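Local coordinates for extracellular solute-binding protein family 1 (Alicyclobacillus acidocaldarius subsp. acidocaldarius, PDB 4OVJ), which probably binds an extracellular solute for uptake, as a member of the bacterial family 1 solute-binding proteins, which usually deliver their ligands to ABC transporters, at residues M87-I92 / T367-P372; P117-S122 / G131-L136; L277-T282 / N360-V365; N319-G324 / R340-A345; R331-S336 / K353-L358. One frame throughout, in Å; residues are numbered along the deposited sequence.

How the contacts relate
The five contacts form one connected set beside the mixed sheet. Contacts 1 and 2, with centres about 9 Å apart, meet where Tyr89 CE1 packs 3.4 Å from Ser122 O. Contact 2 touches contact 3 through Val119 CG2 and Leu363 CD2 at 3.8 Å, and joins contact 5 through strands 128-144 and 333-334, with a probable hydrogen bond of 2.8 Å from Leu136 N to Ile333 O. Contacts 3 and 5, centres about 13 Å apart, use successive turns of helix 350-365. Contact 4 has its centre about 10 Å from that of contact 5, to which Lys353 NZ and Met344 O tie it at 2.7 Å. None of the contacts can be placed at the solute site.

Contact 1 (M87-I92 / T367-P372); sequences MDYEYI and TPIDPP
Tyr89 reaches out from an Asx turn and lays its ring against the proline-rich loop 367-372, so that two irregular segments of a periplasmic-binding-protein fold meet through one aromatic side chain. The apolar part of the contact is a CH-pi interaction. Pro372 CG stands over one face of the Tyr89 ring, 3.8 Å from its centroid and 15° off the ring normal, and the two side chains cross roughly at right angles. Proline suits this place because its rigid ring offers polarised CH groups to the aromatic electrons. Ile369 contributes its CG2 branch, which approaches the ring obliquely at 3.8 Å from Tyr89 CZ. With CG anti to the backbone N (chi1 -163°), the tyrosine side chain extends from its own loop toward the other.

The polar part is a single short hydrogen bond at the far end of the ring. Asp370 takes part through its backbone O; its carboxylate, through OD1, is in a salt bridge with Arg193, which also bonds Pro368 O. Behind the tyrosine, Asp88 OD2 accepts from Glu90 N at 3.0 Å, met from above the carboxylate plane; this closes the Asx turn around Tyr89. Tyrosine suits this place because its hydroxyl can donate at the end of an otherwise apolar ring: Tyr89 OH donates a hydrogen bond to Asp370 O at 2.6 Å, from a position 40° out of the carbonyl plane.

Contact 2 (P117-S122 / G131-L136); sequences PSVLKS and GIPNAL
Val119 and Pro133 bring the short helix 117-121 against strand 128-144, a helix-on-strand packing that forms as the chain turns back within a few residues of the helix. Dispersion forces carry most of the contact. Val119 CG1 meets Pro133 CG at 3.6 Å, the two side chains passing antiparallel, and the same methyl touches Leu136 CD2 at 3.8 Å. That branch lies anti to the backbone N (chi1 168°), which turns it to the strand, while CG2 packs on Leu363 of helix 350-365. Branched valine thus serves two neighbours with its two methyls. Leu120 and Ile132 lie alongside each other, both heading the same way, and touch more loosely through Leu120 CD2 and Ile132 CG2 at 4.2 Å; Ile115 lies beside both.

The hydrogen bonding stays within the helical segment and satisfies a buried carbonyl. Val119 O accepts from Ser122 N at 3.1 Å and from Ser122 OG at 2.7 Å, the hydroxyl sitting nearly in line with the carbonyl bond. A small serine suits this buried position, since it donates back to its own chain and still offers a slim surface to the strand. Its OG then rests 3.4 Å from Pro133 CG, in plain van der Waals contact.

Contact 3 (L277-T282 / N360-V365); sequences LALPPT and NEALKV
Leu279 carries this contact: as the chain leaves strand 275-278, it directs this side chain at helix 350-365, where Glu361, Ala362 and Val365 receive it. The bond from CA to CB already heads for the helix. CB and CG serve as a stem, with CG anti to the carbonyl carbon (chi1 -64°), and it is the two terminal methyls that do the touching. CD2 settles on the backbone at Ala362, 3.7 Å from its CA and 3.8 Å from its CB. Alanine suits this spot because its short side chain lets the leucine approach the helix surface itself. The other branch, CD1, turns to Glu361 and Val365, lying 3.9 Å from Glu361 O, 4.2 Å from Glu361 CB and, more loosely, 4.4 Å from Val365 CG2.

Of its side chain, Glu361 offers CB to the leucine. The chain then bends at chi2 (-56°) and carries the carboxylate away from Leu279, where OE2 forms a salt bridge with Lys364 NZ at 2.9 Å, met on the syn side. The partners stand about one turn apart on the helix.

Leu358, from the preceding turn of the helix, and Arg157, from a loop, also touch Leu279. The helix rests on strand 128-144 through Ala362, which meets Asn138, and on the neighbouring strand 275-278 through Leu277, with Leu279 in the loop that follows.

Contact 4 (N319-G324 / R340-A345); sequences NNVQAG and RTQLMA
Val321 and Gln342 meet where the first turn of helix 321-327, N-capped by Asn320, packs against helix 337-345. Their contact is the tight part. The two side chains cross at about a right angle, Val321 CG2 lying 3.7 Å from Gln342 CB while Val321 CB sits 3.6 Å from Gln342 NE2. Valine puts CG2 anti to the backbone N, with CG1 between N and the carbonyl carbon (chi1 69°), which sets CG2 by Gln342 CB and CG1 by the amide NE2. Glutamine suits a border of this sort: its CB and NE2 lie against the valine while OE1 takes a water.

Deeper in, the fit is less close. Leu343 CD1 comes within 4.0 Å of Gly324 O, the side chain resting on bare backbone because glycine has nothing to project; Pro334 of strand 333-334 touches the same leucine.

Toward solvent, the helices are joined by water. One water molecule donates to Asn319 O at 2.6 Å and to Gln342 OE1 at 2.7 Å, bridging the end of helix 307-319 to the side of the other helix where the protein atoms do not meet directly. The cap holds the start of helix 321-327 in place behind Val321: Asn320 OD1 accepts a weak, bent bond from Gln322 N (126°) and another from Ala323 N at 3.2 Å, on a lone pair in the carbonyl plane.

Contact 5 (R331-S336 / K353-L358); sequences RGIPVS and KAEFQL
Glu355 and Phe356 of helix 350-365 face Ile333 and Pro334 of the short, weakly bonded strand 333-334, which pairs antiparallel with strand 128-144; the motif is a helix laid against a strand of the mixed sheet.

Glu355 comes first. Its side chain, extended beyond CG, crosses Ile333 at a slant, and in the deposited conformer described here the Ile333 CD1 methyl approaches Glu355 CB to 4.1 Å. A still closer approach of CD1 to the carboxylate is doubtful, because Ile333 has a second conformer. Val264 and Val265 of helix 263-269 touch the same glutamate, so a buried carboxylate in this apolar company might well have a raised pKa.

Phe356 follows and supplies the larger apolar surface. Its CG lies anti to the carbonyl carbon (chi1 -75°), swinging the ring toward the strand. In this conformer Ile333 CD1 arrives at the ring edge, 3.7 Å from Phe356 CE1, while Ile333 CG2 stands 4.0 Å from Phe356 CD1. A flat, broad phenylalanine suits a position where it meets the strand and, through Arg340 and Met344, helix 337-345 at once. Proline, rigid and lacking an N-H, is well placed on so sparsely bonded a strand: the Pro334 and Phe356 side chains cross at about a right angle, with Pro334 CD 3.6 Å from Phe356 CZ.

Contact 1 (M87-I92 / T367-P372)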
# COMPACT_ATOMS: atom_id res chain seq x y z
N MSE A 87 -0.07 -14.71 -4.39
CA MSE A 87 -1.10 -14.18 -5.27
C MSE A 87 -1.08 -12.68 -5.20
O MSE A 87 -0.65 -12.10 -4.21
CB MSE A 87 -2.43 -14.78 -4.82
CG MSE A 87 -3.67 -14.38 -5.61
SE MSE A 87 -3.57 -14.86 -7.51
CE MSE A 87 -2.83 -16.67 -7.48
N ASP A 88 -1.53 -12.05 -6.28
CA ASP A 88 -1.59 -10.61 -6.37
C ASP A 88 -3.04 -10.13 -6.52
O ASP A 88 -3.89 -10.82 -7.09
CB ASP A 88 -0.79 -10.09 -7.56
CG ASP A 88 -0.66 -8.57 -7.54
OD1 ASP A 88 0.12 -8.04 -6.70
OD2 ASP A 88 -1.34 -7.89 -8.35
N TYR A 89 -3.30 -8.94 -6.00
CA TYR A 89 -4.63 -8.32 -6.07
C TYR A 89 -5.19 -8.26 -7.49
O TYR A 89 -6.39 -8.43 -7.69
CB TYR A 89 -4.57 -6.92 -5.45
CG TYR A 89 -5.91 -6.31 -5.09
CD1 TYR A 89 -6.87 -7.04 -4.38
CD2 TYR A 89 -6.20 -5.00 -5.43
CE1 TYR A 89 -8.09 -6.48 -4.05
CE2 TYR A 89 -7.42 -4.42 -5.10
CZ TYR A 89 -8.37 -5.17 -4.41
OH TYR A 89 -9.57 -4.60 -4.09
N GLU A 90 -4.32 -8.03 -8.47
CA GLU A 90 -4.71 -7.97 -9.89
C GLU A 90 -5.33 -9.28 -10.42
O GLU A 90 -6.19 -9.25 -11.31
CB GLU A 90 -3.48 -7.60 -10.74
CG GLU A 90 -3.74 -7.62 -12.25
CD GLU A 90 -2.58 -7.10 -13.08
OE1 GLU A 90 -1.48 -6.85 -12.53
OE2 GLU A 90 -2.78 -6.96 -14.31
N TYR A 91 -4.87 -10.41 -9.90
CA TYR A 91 -5.22 -11.71 -10.46
C TYR A 91 -6.11 -12.59 -9.59
O TYR A 91 -6.61 -13.63 -10.05
CB TYR A 91 -3.94 -12.47 -10.76
CG TYR A 91 -3.13 -11.88 -11.90
CD1 TYR A 91 -3.67 -11.74 -13.17
CD2 TYR A 91 -1.83 -11.45 -11.70
CE1 TYR A 91 -2.94 -11.19 -14.20
CE2 TYR A 91 -1.08 -10.92 -12.72
CZ TYR A 91 -1.63 -10.78 -13.97
OH TYR A 91 -0.87 -10.25 -14.98
N ILE A 92 -6.34 -12.19 -8.35
CA ILE A 92 -7.04 -13.06 -7.42
C ILE A 92 -8.48 -13.34 -7.88
O ILE A 92 -8.95 -14.47 -7.74
CB ILE A 92 -6.97 -12.53 -5.96
CG1 ILE A 92 -7.48 -13.60 -4.99
CG2 ILE A 92 -7.71 -11.21 -5.81
CD1 ILE A 92 -7.11 -13.32 -3.55
N THR A 367 -10.65 1.74 5.81
CA THR A 367 -11.72 0.96 5.22
C THR A 367 -11.15 0.17 4.06
O THR A 367 -10.01 0.40 3.66
CB THR A 367 -12.86 1.87 4.75
OG1 THR A 367 -12.41 2.67 3.67
CG2 THR A 367 -13.34 2.77 5.88
N PRO A 368 -11.92 -0.78 3.51
CA PRO A 368 -11.36 -1.63 2.48
C PRO A 368 -10.88 -0.87 1.25
O PRO A 368 -11.47 0.13 0.85
CB PRO A 368 -12.52 -2.56 2.12
CG PRO A 368 -13.31 -2.65 3.38
CD PRO A 368 -13.25 -1.25 3.94
N ILE A 369 -9.82 -1.38 0.66
CA ILE A 369 -9.29 -0.87 -0.59
C ILE A 369 -10.35 -1.02 -1.69
O ILE A 369 -11.18 -1.93 -1.65
CB ILE A 369 -7.97 -1.62 -0.93
CG1 ILE A 369 -7.25 -0.96 -2.10
CG2 ILE A 369 -8.24 -3.11 -1.20
CD1 ILE A 369 -5.86 -1.50 -2.34
N ASP A 370 -10.31 -0.11 -2.67
CA ASP A 370 -11.19 -0.19 -3.82
C ASP A 370 -10.90 -1.45 -4.62
O ASP A 370 -9.80 -2.01 -4.54
CB ASP A 370 -10.93 0.97 -4.79
CG ASP A 370 -11.43 2.34 -4.30
OD1 ASP A 370 -11.97 2.47 -3.18
OD2 ASP A 370 -11.27 3.30 -5.09
N PRO A 371 -11.86 -1.88 -5.44
CA PRO A 371 -11.59 -3.01 -6.33
C PRO A 371 -10.39 -2.77 -7.26
O PRO A 371 -10.00 -1.61 -7.49
CB PRO A 371 -12.87 -3.14 -7.16
CG PRO A 371 -13.93 -2.49 -6.33
CD PRO A 371 -13.26 -1.42 -5.54
N PRO A 372 -9.79 -3.85 -7.79
CA PRO A 372 -8.63 -3.68 -8.66
C PRO A 372 -8.98 -2.79 -9.85
O PRO A 372 -10.12 -2.81 -10.31
CB PRO A 372 -8.31 -5.12 -9.11
CG PRO A 372 -8.94 -5.99 -8.09
CD PRO A 372 -10.19 -5.27 -7.68

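Contact 2 (P117-S122 / G131-L136)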
# COMPACT_ATOMS: atom_id res chain seq x y z
N PRO A 117 -10.12 -6.69 9.96
CA PRO A 117 -11.19 -7.05 9.03
C PRO A 117 -11.14 -6.34 7.67
O PRO A 117 -11.36 -6.97 6.65
CB PRO A 117 -12.45 -6.67 9.80
CG PRO A 117 -12.07 -6.87 11.21
CD PRO A 117 -10.64 -6.44 11.32
N SER A 118 -10.82 -5.04 7.68
CA SER A 118 -10.75 -4.25 6.45
C SER A 118 -9.69 -4.80 5.51
O SER A 118 -9.88 -4.82 4.29
CB SER A 118 -10.45 -2.77 6.73
OG SER A 118 -9.08 -2.55 7.06
N VAL A 119 -8.56 -5.22 6.09
CA VAL A 119 -7.47 -5.85 5.34
C VAL A 119 -7.91 -7.20 4.78
O VAL A 119 -7.68 -7.49 3.61
CB VAL A 119 -6.22 -6.03 6.24
CG1 VAL A 119 -5.18 -6.93 5.61
CG2 VAL A 119 -5.62 -4.67 6.58
N LEU A 120 -8.54 -8.02 5.61
CA LEU A 120 -9.04 -9.32 5.13
C LEU A 120 -10.01 -9.20 3.96
O LEU A 120 -10.02 -10.06 3.08
CB LEU A 120 -9.70 -10.11 6.25
CG LEU A 120 -8.73 -10.81 7.19
CD1 LEU A 120 -9.46 -11.23 8.45
CD2 LEU A 120 -8.05 -11.99 6.50
N LYS A 121 -10.82 -8.14 3.96
CA LYS A 121 -11.81 -7.92 2.92
C LYS A 121 -11.19 -7.89 1.52
O LYS A 121 -11.83 -8.29 0.54
CB LYS A 121 -12.57 -6.62 3.19
CG LYS A 121 -13.79 -6.42 2.32
CD LYS A 121 -14.83 -7.50 2.57
CE LYS A 121 -16.15 -7.16 1.90
NZ LYS A 121 -16.82 -8.40 1.39
N SER A 122 -9.94 -7.44 1.42
CA SER A 122 -9.23 -7.40 0.13
C SER A 122 -9.04 -8.79 -0.50
O SER A 122 -8.84 -8.89 -1.70
CB SER A 122 -7.90 -6.65 0.25
OG SER A 122 -6.95 -7.37 0.99
N GLY A 131 -7.53 -15.33 -0.44
CA GLY A 131 -6.15 -15.00 -0.17
C GLY A 131 -6.08 -14.18 1.09
O GLY A 131 -7.01 -13.44 1.41
N ILE A 132 -4.98 -14.30 1.81
CA ILE A 132 -4.74 -13.49 2.99
C ILE A 132 -3.54 -12.56 2.72
O ILE A 132 -2.46 -13.03 2.34
CB ILE A 132 -4.54 -14.35 4.23
CG1 ILE A 132 -5.79 -15.23 4.44
CG2 ILE A 132 -4.29 -13.46 5.43
CD1 ILE A 132 -5.68 -16.23 5.56
N PRO A 133 -3.74 -11.24 2.87
CA PRO A 133 -2.63 -10.33 2.64
C PRO A 133 -1.46 -10.69 3.52
O PRO A 133 -1.66 -11.06 4.69
CB PRO A 133 -3.22 -8.96 3.03
CG PRO A 133 -4.67 -9.10 2.75
CD PRO A 133 -4.99 -10.51 3.18
N ASN A 134 -0.26 -10.63 2.97
CA ASN A 134 0.93 -11.03 3.72
C ASN A 134 1.75 -9.85 4.25
O ASN A 134 2.59 -10.03 5.12
CB ASN A 134 1.79 -12.02 2.92
CG ASN A 134 2.32 -11.46 1.61
OD1 ASN A 134 2.34 -10.25 1.39
ND2 ASN A 134 2.75 -12.36 0.73
N ALA A 135 1.48 -8.66 3.74
CA ALA A 135 2.20 -7.46 4.14
C ALA A 135 1.40 -6.24 3.72
O ALA A 135 0.55 -6.32 2.83
CB ALA A 135 3.58 -7.42 3.53
N LEU A 136 1.69 -5.12 4.36
CA LEU A 136 0.84 -3.94 4.28
C LEU A 136 1.61 -2.66 3.97
O LEU A 136 2.80 -2.55 4.24
CB LEU A 136 0.17 -3.73 5.64
CG LEU A 136 -0.59 -4.92 6.21
CD1 LEU A 136 -1.19 -4.55 7.56
CD2 LEU A 136 -1.68 -5.37 5.25

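Contact 3 (L277-T282 / N360-V365)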
# COMPACT_ATOMS: atom_id res chain seq x y z
N LEU A 277 5.56 10.47 12.11
CA LEU A 277 4.47 10.03 11.27
C LEU A 277 3.12 10.42 11.83
O LEU A 277 2.86 10.29 13.03
CB LEU A 277 4.54 8.52 11.10
CG LEU A 277 5.87 7.95 10.62
CD1 LEU A 277 5.84 6.43 10.61
CD2 LEU A 277 6.17 8.46 9.23
N ALA A 278 2.25 10.88 10.95
CA ALA A 278 0.86 11.15 11.27
C ALA A 278 -0.02 10.46 10.24
O ALA A 278 0.40 10.23 9.11
CB ALA A 278 0.58 12.63 11.27
N LEU A 279 -1.25 10.14 10.64
CA LEU A 279 -2.22 9.71 9.64
C LEU A 279 -2.57 10.91 8.74
O LEU A 279 -2.54 12.06 9.19
CB LEU A 279 -3.49 9.17 10.30
CG LEU A 279 -3.28 7.90 11.12
CD1 LEU A 279 -4.59 7.53 11.82
CD2 LEU A 279 -2.78 6.75 10.26
N PRO A 280 -2.91 10.65 7.48
CA PRO A 280 -3.18 11.76 6.57
C PRO A 280 -4.47 12.52 6.92
O PRO A 280 -5.34 11.99 7.63
CB PRO A 280 -3.26 11.11 5.19
CG PRO A 280 -3.19 9.66 5.39
CD PRO A 280 -2.99 9.33 6.83
N PRO A 281 -4.57 13.77 6.46
CA PRO A 281 -5.67 14.60 6.92
C PRO A 281 -7.04 14.13 6.50
O PRO A 281 -7.18 13.41 5.52
CB PRO A 281 -5.37 15.97 6.30
CG PRO A 281 -3.92 15.97 6.08
CD PRO A 281 -3.60 14.56 5.68
N THR A 282 -8.03 14.54 7.28
CA THR A 282 -9.40 14.14 7.08
C THR A 282 -10.24 15.22 6.41
O THR A 282 -9.87 16.39 6.39
CB THR A 282 -10.04 13.78 8.43
OG1 THR A 282 -10.01 14.91 9.31
CG2 THR A 282 -9.31 12.63 9.07
N ASN A 360 -0.53 0.54 13.19
CA ASN A 360 -1.52 0.20 14.20
C ASN A 360 -2.63 1.25 14.33
O ASN A 360 -3.79 0.90 14.48
CB ASN A 360 -0.85 -0.07 15.55
CG ASN A 360 -0.05 -1.37 15.56
OD1 ASN A 360 -0.20 -2.23 14.68
ND2 ASN A 360 0.80 -1.52 16.56
N GLU A 361 -2.28 2.53 14.24
CA GLU A 361 -3.29 3.58 14.22
C GLU A 361 -4.10 3.60 12.92
O GLU A 361 -5.31 3.82 12.96
CB GLU A 361 -2.67 4.94 14.51
CG GLU A 361 -2.12 5.00 15.92
CD GLU A 361 -3.18 4.69 16.96
OE1 GLU A 361 -4.29 5.29 16.91
OE2 GLU A 361 -2.93 3.81 17.82
N ALA A 362 -3.44 3.34 11.79
CA ALA A 362 -4.13 3.28 10.51
C ALA A 362 -5.18 2.19 10.49
O ALA A 362 -6.25 2.37 9.93
CB ALA A 362 -3.13 3.04 9.39
N LEU A 363 -4.86 1.05 11.09
CA LEU A 363 -5.79 -0.08 11.08
C LEU A 363 -7.08 0.20 11.85
O LEU A 363 -8.12 -0.41 11.57
CB LEU A 363 -5.11 -1.32 11.64
CG LEU A 363 -4.01 -1.88 10.75
CD1 LEU A 363 -3.19 -2.90 11.52
CD2 LEU A 363 -4.59 -2.49 9.49
N LYS A 364 -7.02 1.13 12.80
CA LYS A 364 -8.23 1.52 13.53
C LYS A 364 -9.26 2.25 12.66
O LYS A 364 -10.45 2.13 12.90
CB LYS A 364 -7.88 2.37 14.74
CG LYS A 364 -7.10 1.61 15.79
CD LYS A 364 -6.68 2.55 16.92
CE LYS A 364 -5.95 1.80 18.02
NZ LYS A 364 -5.39 2.79 18.98
N VAL A 365 -8.80 2.97 11.65
CA VAL A 365 -9.68 3.80 10.83
C VAL A 365 -9.88 3.30 9.41
O VAL A 365 -10.87 3.65 8.79
CB VAL A 365 -9.20 5.28 10.74
CG1 VAL A 365 -9.00 5.86 12.13
CG2 VAL A 365 -7.92 5.41 9.92

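Contact 4 (N319-G324 / R340-A345)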
# COMPACT_ATOMS: atom_id res chain seq x y z
N ASN A 319 1.87 -15.53 11.06
CA ASN A 319 1.81 -15.27 12.52
C ASN A 319 3.02 -15.70 13.33
O ASN A 319 3.12 -15.35 14.51
CB ASN A 319 0.57 -15.94 13.11
CG ASN A 319 -0.70 -15.20 12.76
OD1 ASN A 319 -0.79 -13.98 12.93
ND2 ASN A 319 -1.69 -15.92 12.27
N ASN A 320 3.92 -16.46 12.74
CA ASN A 320 5.05 -16.95 13.51
C ASN A 320 6.16 -15.92 13.55
O ASN A 320 6.50 -15.33 12.53
CB ASN A 320 5.56 -18.27 12.94
CG ASN A 320 6.67 -18.85 13.77
OD1 ASN A 320 7.82 -18.50 13.59
ND2 ASN A 320 6.33 -19.75 14.68
N VAL A 321 6.72 -15.67 14.75
CA VAL A 321 7.76 -14.66 14.90
C VAL A 321 9.08 -15.04 14.20
O VAL A 321 9.78 -14.16 13.72
CB VAL A 321 7.99 -14.29 16.39
CG1 VAL A 321 8.63 -15.43 17.16
CG2 VAL A 321 8.85 -13.03 16.49
N GLN A 322 9.39 -16.34 14.09
CA GLN A 322 10.59 -16.77 13.35
C GLN A 322 10.43 -16.47 11.86
O GLN A 322 11.36 -16.02 11.20
CB GLN A 322 10.90 -18.26 13.56
CG GLN A 322 11.02 -18.70 15.02
CD GLN A 322 11.89 -17.78 15.85
OE1 GLN A 322 12.97 -17.36 15.42
NE2 GLN A 322 11.43 -17.46 17.06
N ALA A 323 9.22 -16.71 11.34
CA ALA A 323 8.90 -16.29 9.99
C ALA A 323 9.01 -14.78 9.85
O ALA A 323 9.56 -14.30 8.86
CB ALA A 323 7.50 -16.75 9.60
N GLY A 324 8.48 -14.04 10.81
CA GLY A 324 8.48 -12.59 10.76
C GLY A 324 9.88 -12.02 10.69
O GLY A 324 10.14 -11.10 9.92
N ARG A 340 4.01 -7.89 14.57
CA ARG A 340 4.43 -6.50 14.76
C ARG A 340 4.85 -6.24 16.21
O ARG A 340 5.89 -5.62 16.46
CB ARG A 340 3.35 -5.52 14.33
CG ARG A 340 3.15 -5.47 12.82
CD ARG A 340 2.36 -4.24 12.37
NE ARG A 340 1.07 -4.16 13.01
CZ ARG A 340 -0.02 -4.84 12.63
NH1 ARG A 340 -0.00 -5.65 11.58
NH2 ARG A 340 -1.13 -4.70 13.32
N THR A 341 4.04 -6.72 17.16
CA THR A 341 4.33 -6.53 18.59
C THR A 341 5.69 -7.13 18.97
O THR A 341 6.52 -6.49 19.63
CB THR A 341 3.20 -7.09 19.48
OG1 THR A 341 1.99 -6.37 19.22
CG2 THR A 341 3.54 -6.94 20.98
N GLN A 342 5.92 -8.36 18.52
CA GLN A 342 7.15 -9.06 18.85
C GLN A 342 8.38 -8.46 18.15
O GLN A 342 9.47 -8.41 18.72
CB GLN A 342 6.99 -10.56 18.58
CG GLN A 342 5.94 -11.17 19.49
CD GLN A 342 5.70 -12.65 19.26
OE1 GLN A 342 4.63 -13.05 18.79
NE2 GLN A 342 6.69 -13.47 19.60
N LEU A 343 8.20 -7.97 16.92
CA LEU A 343 9.31 -7.34 16.21
C LEU A 343 9.61 -5.93 16.76
O LEU A 343 10.77 -5.47 16.73
CB LEU A 343 9.05 -7.28 14.71
CG LEU A 343 9.13 -8.59 13.91
CD1 LEU A 343 8.75 -8.29 12.48
CD2 LEU A 343 10.50 -9.24 13.94
N MSE A 344 8.58 -5.25 17.27
CA MSE A 344 8.76 -3.94 17.96
C MSE A 344 9.60 -4.10 19.20
O MSE A 344 10.43 -3.23 19.51
CB MSE A 344 7.43 -3.27 18.33
CG MSE A 344 7.01 -2.36 17.18
SE MSE A 344 5.28 -1.44 17.41
CE MSE A 344 4.03 -2.95 17.57
N ALA A 345 9.37 -5.20 19.92
CA ALA A 345 10.13 -5.49 21.14
C ALA A 345 11.60 -5.77 20.83
O ALA A 345 12.48 -5.38 21.59
CB ALA A 345 9.52 -6.69 21.88
O HOH W 1 3.32 -13.58 16.44

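Contact 5 (R331-S336 / K353-L358)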
# COMPACT_ATOMS: atom_id res chain seq x y z
N ARG A 331 8.55 -7.18 1.89
CA ARG A 331 7.27 -7.05 1.17
C ARG A 331 6.38 -5.91 1.68
O ARG A 331 5.36 -5.58 1.06
CB ARG A 331 6.49 -8.35 1.29
CG ARG A 331 7.09 -9.51 0.52
CD ARG A 331 6.33 -10.76 0.90
NE ARG A 331 6.58 -11.90 0.01
CZ ARG A 331 7.63 -12.72 0.08
NH1 ARG A 331 8.58 -12.57 0.98
NH2 ARG A 331 7.72 -13.72 -0.78
N GLY A 332 6.76 -5.33 2.80
CA GLY A 332 5.96 -4.33 3.48
C GLY A 332 5.90 -4.58 4.97
O GLY A 332 6.68 -5.36 5.52
N ILE A 333 4.98 -3.90 5.63
CA ILE A 333 4.78 -4.04 7.07
C ILE A 333 4.08 -5.37 7.35
O ILE A 333 3.12 -5.71 6.66
CB ILE A 333 3.93 -2.89 7.61
CG1 ILE A 333 4.67 -1.57 7.37
CG2 ILE A 333 3.66 -3.07 9.09
CD1 ILE A 333 6.12 -1.67 7.80
N PRO A 334 4.54 -6.12 8.36
CA PRO A 334 3.88 -7.39 8.66
C PRO A 334 2.39 -7.24 8.92
O PRO A 334 1.95 -6.31 9.60
CB PRO A 334 4.59 -7.86 9.93
CG PRO A 334 5.95 -7.27 9.82
CD PRO A 334 5.75 -5.93 9.18
N VAL A 335 1.62 -8.17 8.36
CA VAL A 335 0.18 -8.10 8.46
C VAL A 335 -0.35 -8.43 9.86
O VAL A 335 -1.40 -7.93 10.27
CB VAL A 335 -0.47 -9.00 7.39
CG1 VAL A 335 -0.15 -10.47 7.65
CG2 VAL A 335 -1.96 -8.75 7.33
N SER A 336 0.37 -9.26 10.60
CA SER A 336 -0.09 -9.78 11.89
C SER A 336 0.25 -8.85 13.03
O SER A 336 1.40 -8.48 13.19
CB SER A 336 0.57 -11.13 12.18
OG SER A 336 0.38 -11.50 13.53
N LYS A 353 10.06 0.86 13.96
CA LYS A 353 9.13 0.91 15.09
C LYS A 353 8.05 1.96 14.87
O LYS A 353 6.87 1.72 15.11
CB LYS A 353 9.87 1.20 16.40
CG LYS A 353 10.78 0.09 16.88
CD LYS A 353 11.35 0.38 18.27
CE LYS A 353 12.61 -0.42 18.55
NZ LYS A 353 12.39 -1.88 18.35
N ALA A 354 8.47 3.14 14.39
CA ALA A 354 7.55 4.23 14.11
C ALA A 354 6.53 3.83 13.06
O ALA A 354 5.35 4.12 13.21
CB ALA A 354 8.31 5.47 13.65
N GLU A 355 6.99 3.15 12.01
CA GLU A 355 6.11 2.64 10.96
C GLU A 355 5.07 1.71 11.54
O GLU A 355 3.91 1.77 11.18
CB GLU A 355 6.87 1.78 9.96
CG GLU A 355 7.52 2.45 8.80
CD GLU A 355 7.94 1.42 7.78
OE1 GLU A 355 7.14 1.11 6.86
OE2 GLU A 355 9.03 0.86 7.92
N PHE A 356 5.52 0.78 12.39
CA PHE A 356 4.60 -0.21 12.97
C PHE A 356 3.55 0.50 13.82
O PHE A 356 2.36 0.15 13.77
CB PHE A 356 5.35 -1.23 13.84
CG PHE A 356 6.12 -2.27 13.08
CD1 PHE A 356 6.51 -2.07 11.76
CD2 PHE A 356 6.49 -3.45 13.70
CE1 PHE A 356 7.24 -3.04 11.09
CE2 PHE A 356 7.23 -4.41 13.03
CZ PHE A 356 7.59 -4.20 11.73
N GLN A 357 3.97 1.49 14.60
CA GLN A 357 3.02 2.23 15.43
C GLN A 357 2.01 2.98 14.58
O GLN A 357 0.83 3.03 14.90
CB GLN A 357 3.76 3.22 16.33
CG GLN A 357 4.53 2.56 17.45
CD GLN A 357 5.43 3.52 18.21
OE1 GLN A 357 5.79 4.59 17.70
NE2 GLN A 357 5.81 3.14 19.42
N LEU A 358 2.47 3.58 13.49
CA LEU A 358 1.56 4.30 12.60
C LEU A 358 0.56 3.32 11.98
O LEU A 358 -0.64 3.60 11.94
CB LEU A 358 2.37 5.01 11.51
CG LEU A 358 1.68 5.96 10.52
CD1 LEU A 358 0.90 5.24 9.44
CD2 LEU A 358 0.81 6.98 11.25